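Local coordinates for protein glycoside hydrolase family 61 (Trichoderma reesei QM6a, PDB 5O2X) that probably cleaves cellulose chains oxidatively at a surface copper site, as a lytic polysaccharide monooxygenase of Auxiliary Activity family 9, at residues S45-Q50 / Q167-Q172; I55-A60 / N173-F178; F112-V117 / W140-P145. One frame throughout, in Å; residues are numbered along the deposited sequence.

Contact 1: residues S45-Q50 / Q167-Q172; sequences SPDAYQ and QANGAQ. With MAN (alpha-D-mannopyranose), chain E; SO4 (sulfate ion), chain T.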
loop_
_atom_site.group_PDB
_atom_site.type_symbol
_atom_site.label_atom_id
_atom_site.label_comp_id
_atom_site.label_asym_id
_atom_site.label_seq_id
_atom_site.Cartn_x
_atom_site.Cartn_y
_atom_site.Cartn_z
ATOM N N SER A 45 3.155 8.763 -11.487
ATOM C CA SER A 45 4.537 9.041 -11.814
ATOM C C SER A 45 5.120 10.102 -10.896
ATOM O O SER A 45 4.397 10.846 -10.222
ATOM C CB SER A 45 4.628 9.563 -13.269
ATOM O OG SER A 45 4.228 8.615 -14.207
ATOM N N PRO A 46 6.462 10.269 -10.917
ATOM C CA PRO A 46 7.100 11.296 -10.089
ATOM C C PRO A 46 6.603 12.717 -10.334
ATOM O O PRO A 46 6.613 13.521 -9.403
ATOM C CB PRO A 46 8.599 11.120 -10.397
ATOM C CG PRO A 46 8.720 9.656 -10.695
ATOM C CD PRO A 46 7.461 9.324 -11.475
ATOM N N ASP A 47 6.164 13.024 -11.550
ATOM C CA ASP A 47 5.619 14.335 -11.829
ATOM C C ASP A 47 4.263 14.577 -11.144
ATOM O O ASP A 47 3.764 15.693 -11.216
ATOM C CB ASP A 47 5.602 14.672 -13.332
ATOM C CG ASP A 47 4.619 13.813 -14.157
ATOM O OD1 ASP A 47 3.901 13.010 -13.608
ATOM O OD2 ASP A 47 4.620 13.875 -15.398
ATOM N N ALA A 48 3.754 13.588 -10.417
ATOM C CA ALA A 48 2.576 13.727 -9.594
ATOM C C ALA A 48 2.845 13.446 -8.124
ATOM O O ALA A 48 1.900 13.368 -7.332
ATOM C CB ALA A 48 1.428 12.880 -10.144
ATOM N N TYR A 49 4.108 13.383 -7.730
ATOM C CA TYR A 49 4.410 13.130 -6.320
ATOM C C TYR A 49 3.982 14.270 -5.395
ATOM O O TYR A 49 3.802 14.048 -4.199
ATOM C CB TYR A 49 5.902 12.894 -6.120
ATOM C CG TYR A 49 6.431 11.545 -6.538
ATOM C CD1 TYR A 49 5.621 10.470 -6.914
ATOM C CD2 TYR A 49 7.810 11.348 -6.553
ATOM C CE1 TYR A 49 6.166 9.233 -7.251
ATOM C CE2 TYR A 49 8.360 10.113 -6.870
ATOM C CZ TYR A 49 7.542 9.053 -7.174
ATOM O OH TYR A 49 8.132 7.850 -7.466
ATOM N N GLN A 50 3.869 15.494 -5.941
ATOM C CA GLN A 50 3.419 16.631 -5.175
ATOM C C GLN A 50 1.953 16.976 -5.458
ATOM O O GLN A 50 1.497 18.045 -5.104
ATOM C CB GLN A 50 4.370 17.825 -5.329
ATOM C CG GLN A 50 5.565 17.755 -4.344
ATOM C CD GLN A 50 6.533 16.608 -4.594
ATOM O OE1 GLN A 50 7.253 16.617 -5.588
ATOM N NE2 GLN A 50 6.556 15.640 -3.689
ATOM N N GLN A 167 15.505 6.866 -15.762
ATOM C CA GLN A 167 15.238 8.165 -16.368
ATOM C C GLN A 167 14.340 9.009 -15.435
ATOM O O GLN A 167 13.533 8.474 -14.675
ATOM C CB GLN A 167 14.583 8.002 -17.726
ATOM C CG GLN A 167 14.339 9.306 -18.504
ATOM C CD GLN A 167 15.621 10.055 -18.738
ATOM O OE1 GLN A 167 16.076 10.830 -17.904
ATOM N NE2 GLN A 167 16.244 9.824 -19.882
ATOM N N ALA A 168 14.525 10.329 -15.527
ATOM C CA ALA A 168 13.645 11.255 -14.833
ATOM C C ALA A 168 12.188 10.921 -15.156
ATOM O O ALA A 168 11.848 10.668 -16.317
ATOM C CB ALA A 168 13.965 12.646 -15.286
ATOM N N ASN A 169 11.359 10.914 -14.130
ATOM C CA ASN A 169 9.946 10.623 -14.269
ATOM C C ASN A 169 9.641 9.175 -14.615
ATOM O O ASN A 169 8.505 8.877 -14.962
ATOM C CB ASN A 169 9.224 11.591 -15.214
ATOM C CG ASN A 169 7.756 11.715 -14.885
ATOM O OD1 ASN A 169 7.351 11.724 -13.749
ATOM N ND2 ASN A 169 6.919 11.862 -15.902
ATOM N N GLY A 170 10.590 8.275 -14.456
ATOM C CA GLY A 170 10.421 6.894 -14.891
ATOM C C GLY A 170 9.881 5.919 -13.885
ATOM O O GLY A 170 9.287 4.911 -14.271
ATOM N N ALA A 171 10.069 6.176 -12.594
ATOM C CA ALA A 171 9.517 5.300 -11.558
ATOM C C ALA A 171 8.004 5.258 -11.687
ATOM O O ALA A 171 7.381 6.230 -12.121
ATOM C CB ALA A 171 9.904 5.813 -10.175
ATOM N N GLN A 172 7.413 4.134 -11.263
ATOM C CA GLN A 172 5.962 3.971 -11.325
ATOM C C GLN A 172 5.449 3.546 -9.979
ATOM O O GLN A 172 5.849 2.517 -9.442
ATOM C CB GLN A 172 5.601 2.894 -12.349
ATOM C CG GLN A 172 5.998 3.234 -13.769
ATOM C CD GLN A 172 5.812 2.074 -14.728
ATOM O OE1 GLN A 172 5.358 0.996 -14.338
ATOM N NE2 GLN A 172 6.188 2.284 -15.980
HETATM C C1 MAN E . 2.027 18.125 -0.707
HETATM C C2 MAN E . 1.994 18.912 0.575
HETATM C C3 MAN E . 0.510 19.207 0.917
HETATM C C4 MAN E . -0.269 19.836 -0.245
HETATM C C5 MAN E . -0.047 19.047 -1.515
HETATM C C6 MAN E . -0.579 19.726 -2.766
HETATM O O2 MAN E . 2.670 20.141 0.382
HETATM O O3 MAN E . 0.392 20.032 2.091
HETATM O O4 MAN E . -1.676 19.807 0.026
HETATM O O5 MAN E . 1.365 18.814 -1.753
HETATM O O6 MAN E . -0.722 18.867 -3.842
HETATM S S SO4 T . 6.027 -0.550 -19.195
HETATM O O1 SO4 T . 7.135 -1.349 -19.755
HETATM O O2 SO4 T . 5.549 0.243 -20.342
HETATM O O3 SO4 T . 5.006 -1.457 -18.599
HETATM O O4 SO4 T . 6.492 0.271 -18.128
HETATM O O HOH W 1 6.481 7.102 -14.576
#

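Contact 2: residues I55-A60 / N173-F178; sequences ICHKNA and NYPQCF. With NAG (2-acetamido-2-deoxy-beta-D-glucopyranose), chain B.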
loop_
_atom_site.group_PDB
_atom_site.type_symbol
_atom_site.label_atom_id
_atom_site.label_comp_id
_atom_site.label_asym_id
_atom_site.label_seq_id
_atom_site.Cartn_x
_atom_site.Cartn_y
_atom_site.Cartn_z
ATOM N N ILE A 55 -1.540 10.206 -3.130
ATOM C CA ILE A 55 -1.987 9.800 -1.798
ATOM C C ILE A 55 -2.618 8.424 -1.834
ATOM O O ILE A 55 -2.201 7.492 -1.146
ATOM C CB ILE A 55 -2.931 10.866 -1.211
ATOM C CG1 ILE A 55 -2.235 12.249 -1.124
ATOM C CG2 ILE A 55 -3.421 10.414 0.146
ATOM C CD1 ILE A 55 -3.218 13.381 -0.914
ATOM N N CYS A 56 -3.659 8.265 -2.662
ATOM C CA CYS A 56 -4.442 7.038 -2.790
ATOM C C CYS A 56 -4.718 6.679 -4.261
ATOM O O CYS A 56 -5.677 5.961 -4.563
ATOM C CB CYS A 56 -5.734 7.109 -1.989
ATOM S SG CYS A 56 -5.472 7.095 -0.192
ATOM N N HIS A 57 -3.852 7.134 -5.164
ATOM C CA HIS A 57 -3.968 6.861 -6.606
ATOM C C HIS A 57 -4.914 7.899 -7.249
ATOM O O HIS A 57 -5.489 8.777 -6.600
ATOM C CB HIS A 57 -4.271 5.409 -6.944
ATOM C CG HIS A 57 -3.535 4.894 -8.154
ATOM N ND1 HIS A 57 -3.577 5.557 -9.370
ATOM C CD2 HIS A 57 -2.797 3.774 -8.319
ATOM C CE1 HIS A 57 -2.861 4.843 -10.220
ATOM N NE2 HIS A 57 -2.376 3.758 -9.608
ATOM N N LYS A 58 -5.040 7.797 -8.587
ATOM C CA LYS A 58 -5.638 8.872 -9.364
ATOM C C LYS A 58 -7.072 9.176 -8.957
ATOM O O LYS A 58 -7.942 8.320 -8.888
ATOM C CB LYS A 58 -5.579 8.533 -10.852
ATOM C CG LYS A 58 -4.179 8.558 -11.383
ATOM C CD LYS A 58 -4.164 8.208 -12.890
ATOM C CE LYS A 58 -2.772 8.183 -13.451
ATOM N NZ LYS A 58 -2.815 7.881 -14.906
ATOM N N ASN A 59 -7.310 10.470 -8.701
ATOM C CA ASN A 59 -8.642 10.990 -8.428
ATOM C C ASN A 59 -9.298 10.272 -7.272
ATOM O O ASN A 59 -10.513 10.246 -7.178
ATOM C CB ASN A 59 -9.527 10.935 -9.685
ATOM C CG ASN A 59 -9.034 11.808 -10.760
ATOM O OD1 ASN A 59 -8.148 12.625 -10.573
ATOM N ND2 ASN A 59 -9.669 11.674 -11.933
ATOM N N ALA A 60 -8.518 9.742 -6.304
ATOM C CA ALA A 60 -9.141 8.816 -5.373
ATOM C C ALA A 60 -10.130 9.530 -4.451
ATOM O O ALA A 60 -9.876 10.640 -3.985
ATOM C CB ALA A 60 -8.092 8.103 -4.536
ATOM N N ASN A 173 4.556 4.351 -9.380
ATOM C CA ASN A 173 4.044 4.051 -8.043
ATOM C C ASN A 173 2.618 3.527 -8.163
ATOM O O ASN A 173 1.788 4.086 -8.891
ATOM C CB ASN A 173 4.038 5.290 -7.164
ATOM C CG ASN A 173 5.424 5.756 -6.802
ATOM O OD1 ASN A 173 6.280 5.955 -7.660
ATOM N ND2 ASN A 173 5.656 5.945 -5.510
ATOM N N TYR A 174 2.314 2.493 -7.364
ATOM C CA TYR A 174 1.005 1.847 -7.396
ATOM C C TYR A 174 0.411 1.833 -5.998
ATOM O O TYR A 174 0.299 0.764 -5.341
ATOM C CB TYR A 174 1.135 0.418 -7.944
ATOM C CG TYR A 174 1.678 0.354 -9.372
ATOM C CD1 TYR A 174 3.022 0.393 -9.640
ATOM C CD2 TYR A 174 0.812 0.211 -10.455
ATOM C CE1 TYR A 174 3.506 0.277 -10.923
ATOM C CE2 TYR A 174 1.263 0.106 -11.760
ATOM C CZ TYR A 174 2.636 0.102 -11.986
ATOM O OH TYR A 174 3.062 -0.007 -13.300
ATOM N N PRO A 175 -0.016 2.997 -5.474
ATOM C CA PRO A 175 -0.633 3.033 -4.128
ATOM C C PRO A 175 -2.061 2.518 -4.167
ATOM O O PRO A 175 -2.809 2.730 -5.135
ATOM C CB PRO A 175 -0.592 4.534 -3.777
ATOM C CG PRO A 175 -0.665 5.214 -5.137
ATOM C CD PRO A 175 0.162 4.336 -6.042
ATOM N N GLN A 176 -2.442 1.903 -3.039
ATOM C CA GLN A 176 -3.791 1.351 -2.846
ATOM C C GLN A 176 -4.163 1.612 -1.378
ATOM O O GLN A 176 -3.461 1.150 -0.476
ATOM C CB GLN A 176 -3.776 -0.160 -3.113
ATOM C CG GLN A 176 -3.378 -0.561 -4.534
ATOM C CD GLN A 176 -4.519 -0.460 -5.492
ATOM O OE1 GLN A 176 -5.221 -1.452 -5.765
ATOM N NE2 GLN A 176 -4.759 0.732 -6.021
ATOM N N CYS A 177 -5.248 2.351 -1.180
ATOM C CA CYS A 177 -5.684 2.717 0.167
ATOM C C CYS A 177 -6.899 1.929 0.611
ATOM O O CYS A 177 -7.808 1.619 -0.193
ATOM C CB CYS A 177 -6.061 4.201 0.217
ATOM S SG CYS A 177 -4.594 5.252 0.081
ATOM N N PHE A 178 -6.952 1.656 1.917
ATOM C CA PHE A 178 -8.007 0.896 2.556
ATOM C C PHE A 178 -8.365 1.537 3.898
ATOM O O PHE A 178 -7.486 2.068 4.570
ATOM C CB PHE A 178 -7.542 -0.543 2.858
ATOM C CG PHE A 178 -7.089 -1.259 1.606
ATOM C CD1 PHE A 178 -8.027 -1.904 0.800
ATOM C CD2 PHE A 178 -5.784 -1.193 1.178
ATOM C CE1 PHE A 178 -7.662 -2.439 -0.412
ATOM C CE2 PHE A 178 -5.415 -1.766 -0.045
ATOM C CZ PHE A 178 -6.361 -2.376 -0.812
HETATM C C1 NAG B . -9.373 12.546 -13.015
HETATM C C2 NAG B . -9.699 11.899 -14.359
HETATM C C3 NAG B . -9.488 12.958 -15.450
HETATM C C4 NAG B . -10.256 14.219 -15.175
HETATM C C5 NAG B . -9.971 14.724 -13.783
HETATM C C6 NAG B . -10.825 15.937 -13.345
HETATM C C7 NAG B . -9.132 9.611 -15.024
HETATM C C8 NAG B . -8.028 8.637 -15.323
HETATM N N2 NAG B . -8.777 10.796 -14.606
HETATM O O3 NAG B . -9.908 12.405 -16.722
HETATM O O4 NAG B . -9.947 15.227 -16.146
HETATM O O5 NAG B . -10.216 13.691 -12.846
HETATM O O6 NAG B . -12.192 15.739 -13.647
HETATM O O7 NAG B . -10.301 9.298 -15.166
HETATM O O HOH W 2 -6.568 3.700 -3.240
#

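Contact 3: residues F112-V117 / W140-P145; sequences FKIDGV and WVVKIP. With MAN (alpha-D-mannopyranose), chain I.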
loop_
_atom_site.group_PDB
_atom_site.type_symbol
_atom_site.label_atom_id
_atom_site.label_comp_id
_atom_site.label_asym_id
_atom_site.label_seq_id
_atom_site.Cartn_x
_atom_site.Cartn_y
_atom_site.Cartn_z
ATOM N N PHE A 112 2.592 7.266 8.481
ATOM C CA PHE A 112 3.777 6.674 9.091
ATOM C C PHE A 112 3.972 5.279 8.486
ATOM O O PHE A 112 3.016 4.552 8.219
ATOM C CB PHE A 112 3.703 6.656 10.629
ATOM C CG PHE A 112 2.474 6.012 11.223
ATOM C CD1 PHE A 112 1.324 6.780 11.491
ATOM C CD2 PHE A 112 2.455 4.682 11.566
ATOM C CE1 PHE A 112 0.232 6.212 12.060
ATOM C CE2 PHE A 112 1.347 4.120 12.165
ATOM C CZ PHE A 112 0.223 4.874 12.416
ATOM N N LYS A 113 5.244 4.939 8.251
ATOM C CA LYS A 113 5.576 3.703 7.551
ATOM C C LYS A 113 5.650 2.534 8.513
ATOM O O LYS A 113 6.431 2.570 9.489
ATOM C CB LYS A 113 6.908 3.885 6.817
ATOM C CG LYS A 113 7.251 2.710 5.922
ATOM C CD LYS A 113 8.604 2.822 5.247
ATOM C CE LYS A 113 8.590 3.767 4.053
ATOM N NZ LYS A 113 9.992 4.096 3.647
ATOM N N ILE A 114 4.862 1.505 8.248
ATOM C CA ILE A 114 4.868 0.305 9.086
ATOM C C ILE A 114 5.637 -0.877 8.505
ATOM O O ILE A 114 5.975 -1.771 9.276
ATOM C CB ILE A 114 3.438 -0.107 9.520
ATOM C CG1 ILE A 114 2.544 -0.509 8.364
ATOM C CG2 ILE A 114 2.826 0.990 10.381
ATOM C CD1 ILE A 114 1.261 -1.205 8.808
ATOM N N ASP A 115 5.953 -0.884 7.213
ATOM C CA ASP A 115 6.894 -1.861 6.679
ATOM C C ASP A 115 7.484 -1.308 5.410
ATOM O O ASP A 115 7.032 -0.301 4.839
ATOM C CB ASP A 115 6.313 -3.288 6.521
ATOM C CG ASP A 115 5.559 -3.568 5.245
ATOM O OD1 ASP A 115 5.131 -2.596 4.593
ATOM O OD2 ASP A 115 5.382 -4.770 4.919
ATOM N N GLY A 116 8.567 -1.963 4.952
ATOM C CA GLY A 116 9.195 -1.561 3.711
ATOM C C GLY A 116 10.334 -2.486 3.400
ATOM O O GLY A 116 11.262 -2.640 4.203
ATOM N N VAL A 117 10.266 -3.107 2.212
ATOM C CA VAL A 117 11.314 -4.007 1.730
ATOM C C VAL A 117 11.737 -3.558 0.361
ATOM O O VAL A 117 10.878 -3.236 -0.500
ATOM C CB VAL A 117 10.805 -5.471 1.693
ATOM C CG1 VAL A 117 11.861 -6.426 1.144
ATOM C CG2 VAL A 117 10.402 -5.922 3.096
ATOM N N TRP A 140 1.186 -9.932 -0.535
ATOM C CA TRP A 140 2.084 -9.306 0.452
ATOM C C TRP A 140 1.358 -9.322 1.758
ATOM O O TRP A 140 0.141 -9.067 1.801
ATOM C CB TRP A 140 2.445 -7.877 0.057
ATOM C CG TRP A 140 3.514 -7.282 0.904
ATOM C CD1 TRP A 140 3.376 -6.377 1.938
ATOM C CD2 TRP A 140 4.904 -7.603 0.856
ATOM N NE1 TRP A 140 4.584 -6.105 2.498
ATOM C CE2 TRP A 140 5.553 -6.843 1.876
ATOM C CE3 TRP A 140 5.677 -8.448 0.053
ATOM C CZ2 TRP A 140 6.939 -6.903 2.091
ATOM C CZ3 TRP A 140 7.029 -8.492 0.254
ATOM C CH2 TRP A 140 7.649 -7.757 1.273
ATOM N N VAL A 141 2.082 -9.567 2.868
ATOM C CA VAL A 141 1.523 -9.585 4.218
ATOM C C VAL A 141 2.122 -8.467 5.035
ATOM O O VAL A 141 3.345 -8.333 5.092
ATOM C CB VAL A 141 1.797 -10.942 4.900
ATOM C CG1 VAL A 141 1.272 -10.952 6.338
ATOM C CG2 VAL A 141 1.135 -12.047 4.088
ATOM N N VAL A 142 1.256 -7.672 5.694
ATOM C CA VAL A 142 1.696 -6.645 6.668
ATOM C C VAL A 142 1.027 -6.954 7.994
ATOM O O VAL A 142 -0.097 -7.425 8.034
ATOM C CB VAL A 142 1.393 -5.207 6.140
ATOM C CG1 VAL A 142 -0.090 -4.893 6.211
ATOM C CG2 VAL A 142 2.232 -4.152 6.855
ATOM N N LYS A 143 1.717 -6.609 9.075
ATOM C CA LYS A 143 1.173 -6.736 10.413
ATOM C C LYS A 143 0.818 -5.377 10.993
ATOM O O LYS A 143 1.655 -4.462 11.000
ATOM C CB LYS A 143 2.161 -7.479 11.304
ATOM C CG LYS A 143 1.691 -7.561 12.743
ATOM C CD LYS A 143 2.587 -8.458 13.590
ATOM C CE LYS A 143 2.474 -8.148 15.080
ATOM N NZ LYS A 143 3.452 -8.927 15.911
ATOM N N ILE A 144 -0.417 -5.241 11.461
ATOM C CA ILE A 144 -0.776 -4.024 12.194
ATOM C C ILE A 144 -0.054 -4.096 13.567
ATOM O O ILE A 144 -0.185 -5.088 14.284
ATOM C CB ILE A 144 -2.278 -3.948 12.388
ATOM C CG1 ILE A 144 -2.989 -3.939 11.032
ATOM C CG2 ILE A 144 -2.639 -2.739 13.221
ATOM C CD1 ILE A 144 -2.570 -2.862 10.065
ATOM N N PRO A 145 0.753 -3.094 13.919
ATOM C CA PRO A 145 1.571 -3.191 15.157
ATOM C C PRO A 145 0.733 -3.563 16.365
ATOM O O PRO A 145 -0.363 -3.033 16.565
ATOM C CB PRO A 145 2.160 -1.792 15.262
ATOM C CG PRO A 145 2.318 -1.338 13.844
ATOM C CD PRO A 145 1.071 -1.874 13.156
HETATM C C1 MAN I . 13.346 -4.663 6.003
HETATM C C2 MAN I . 13.620 -6.156 5.862
HETATM C C3 MAN I . 14.675 -6.626 6.886
HETATM C C4 MAN I . 15.905 -5.708 6.708
HETATM C C5 MAN I . 15.540 -4.252 6.955
HETATM C C6 MAN I . 16.730 -3.281 6.849
HETATM O O2 MAN I . 14.048 -6.346 4.496
HETATM O O3 MAN I . 15.040 -7.987 6.678
HETATM O O4 MAN I . 16.915 -6.081 7.659
HETATM O O5 MAN I . 14.528 -3.904 5.999
HETATM O O6 MAN I . 17.117 -3.031 5.491
HETATM O O HOH W 3 5.493 -7.040 6.348
#

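Contact 1: residues S45-Q50 / Q167-Q172
The amide of Asn169 reaches across to the short 3-10 turn at Pro46 and Asp47 and meets it with both ends. Its OD1 accepts the backbone N-H of Asp47 (Asp47 N to Asn169 OD1, 2.8 Å), a somewhat bent bond with the donor tilted 26° from the carbonyl plane. Its ND2 gives only a weak, bent bond to Asp47 OD2 at 3.1 Å, in one of two conformers of Asp47; there the carboxylate and amide planes stand 51° apart. Asn169 can extend this way because its CG is anti to the backbone N (chi1 -154°). The ring of Pro46 slots in next to the amide: CD lies 3.3 Å from Asn169 OD1 and 3.2 Å from Ala171 O, while CG meets the methyl of Ala171. Pro46 CA in turn sits 3.4 Å above the centre of the Tyr49 ring, covering one face; Tyr49 OH lies 3.8 Å from Ala171 CB and is hydrogen-bonded to Asn173 OD1. A water donates to the carbonyl oxygens of Asn169 and Ala171 and, in one of two conformers of Ser45, accepts from its OG. Gln167 to Gly170 form a type II beta turn. This is loop-to-loop packing in the AA9 domain, where a side chain from the beta turn just ahead of strand 172-183 holds a 3-10 turn of the loop after strand 12-15; that strand carries the copper-site tyrosine.

Contact 2: residues I55-A60 / N173-F178
The imidazole of His57 meets strand 173-178 through its edge: Pro175 O lies near the ring plane, 3.4 Å from His57 CD2. ND1 accepts the backbone N-H of Lys58 (Lys58 N to His57 ND1, 2.8 Å), only 3° out of plane, and NE2 is hydrogen-bonded to Gly42 O, so the ring's rotation is fixed. The His57 and Pro175 side chains cross at about a right angle, with His57 CD2 3.8 Å from Pro175 CD. The amide of Gln176 folds back on its own strand, its NE2 donating to Pro175 O at 2.9 Å with the acceptor in the amide plane. His57 leaves helix 53-56 with positive phi and opens a type II beta turn to Ala60; one residue earlier, the Cys56-Cys177 disulfide (SG to SG 2.1 Å, chi3 -86°) ties the end of this short, weakly bonded helix to the strand in the beta-sandwich core of the AA9 fold. Beside it a water donates to Cys56 O and accepts from Cys177 N. The CB of Tyr174 leaves the strand away from the helix end; this copper-site tyrosine has its OH hydrogen-bonded to Gln172 OE1 and its ring edge-to-face with Trp84. Asn59 ND2 carries the N-linked NAG.

Contact 3: residues F112-V117 / W140-P145
Asp115 and Trp140 make the one direct hydrogen bond between the two strands. Trp140 NE1 donates to Asp115 OD2 at 2.9 Å along a fairly straight path, and Asp115 OD2 accepts on its syn lone pair; the acceptor lies close to the indole plane, although the carboxylate itself is turned 62° from it. With CG anti to the backbone N (chi1 -171°), the indole reaches strand 112-117 and meets it with its edge. A water donates to the same Asp115 OD2 at 2.7 Å and to Val141 O, so OD2 accepts two bonds. Asp115 OD1 lies close to Asp92 OD2, and this nearness of two acids could favour a shared proton or raise the pKa of one of them.

The van der Waals contacts run along both sides of this polar pair. Val117 CG2 touches the far rim of the indole in its plane, 3.7 Å from Trp140 CZ2, while the polar rim is taken by Asp115. In one of two conformers of Val142, CG2 wedges between Ile114 and Asp115: it is 3.7 Å from Ile114 CD1 and also meets Asp115 CG, and the side chains of Ile114 and Val142 cross at about a right angle. Ile114 CD1 continues to Ile144 CD1, and its other branch, CG2, rests 4.2 Å from Pro145 CG.

In the backbone, no hydrogen bond joins the segments, whose strand axes stay 7.4 Å apart at 142°. Ile114 and Asp115 both face Asp92, a classic beta bulge, which helps turn both side chains toward strand 140-143. The two strands belong to different sheets that face each other, their side chains packing between them as in the core of the immunoglobulin-like beta-sandwich of AA9 enzymes.

Overall arrangement
From the N terminus, the chain passes strands 3-9 and 12-15 and reaches 45-50, then 55-60 at the end of helix 53-56. Strand 112-117 follows and closes a short loop with 140-145 in contact 3, which lies within the loops of both other contacts. After strand 151-161 the chain returns through 167-172, completing contact 1, and directly into 173-178, completing contact 2. These two cross, their segments alternating along the chain, and touch through Tyr49 and Asn173. Together they fasten the region from the loop after strand 12-15 to the end of helix 53-56 against strand 172-183 and the loop leading into it. Contact 3, centred about 17 Å from the centre of contact 2, instead joins the two sheets.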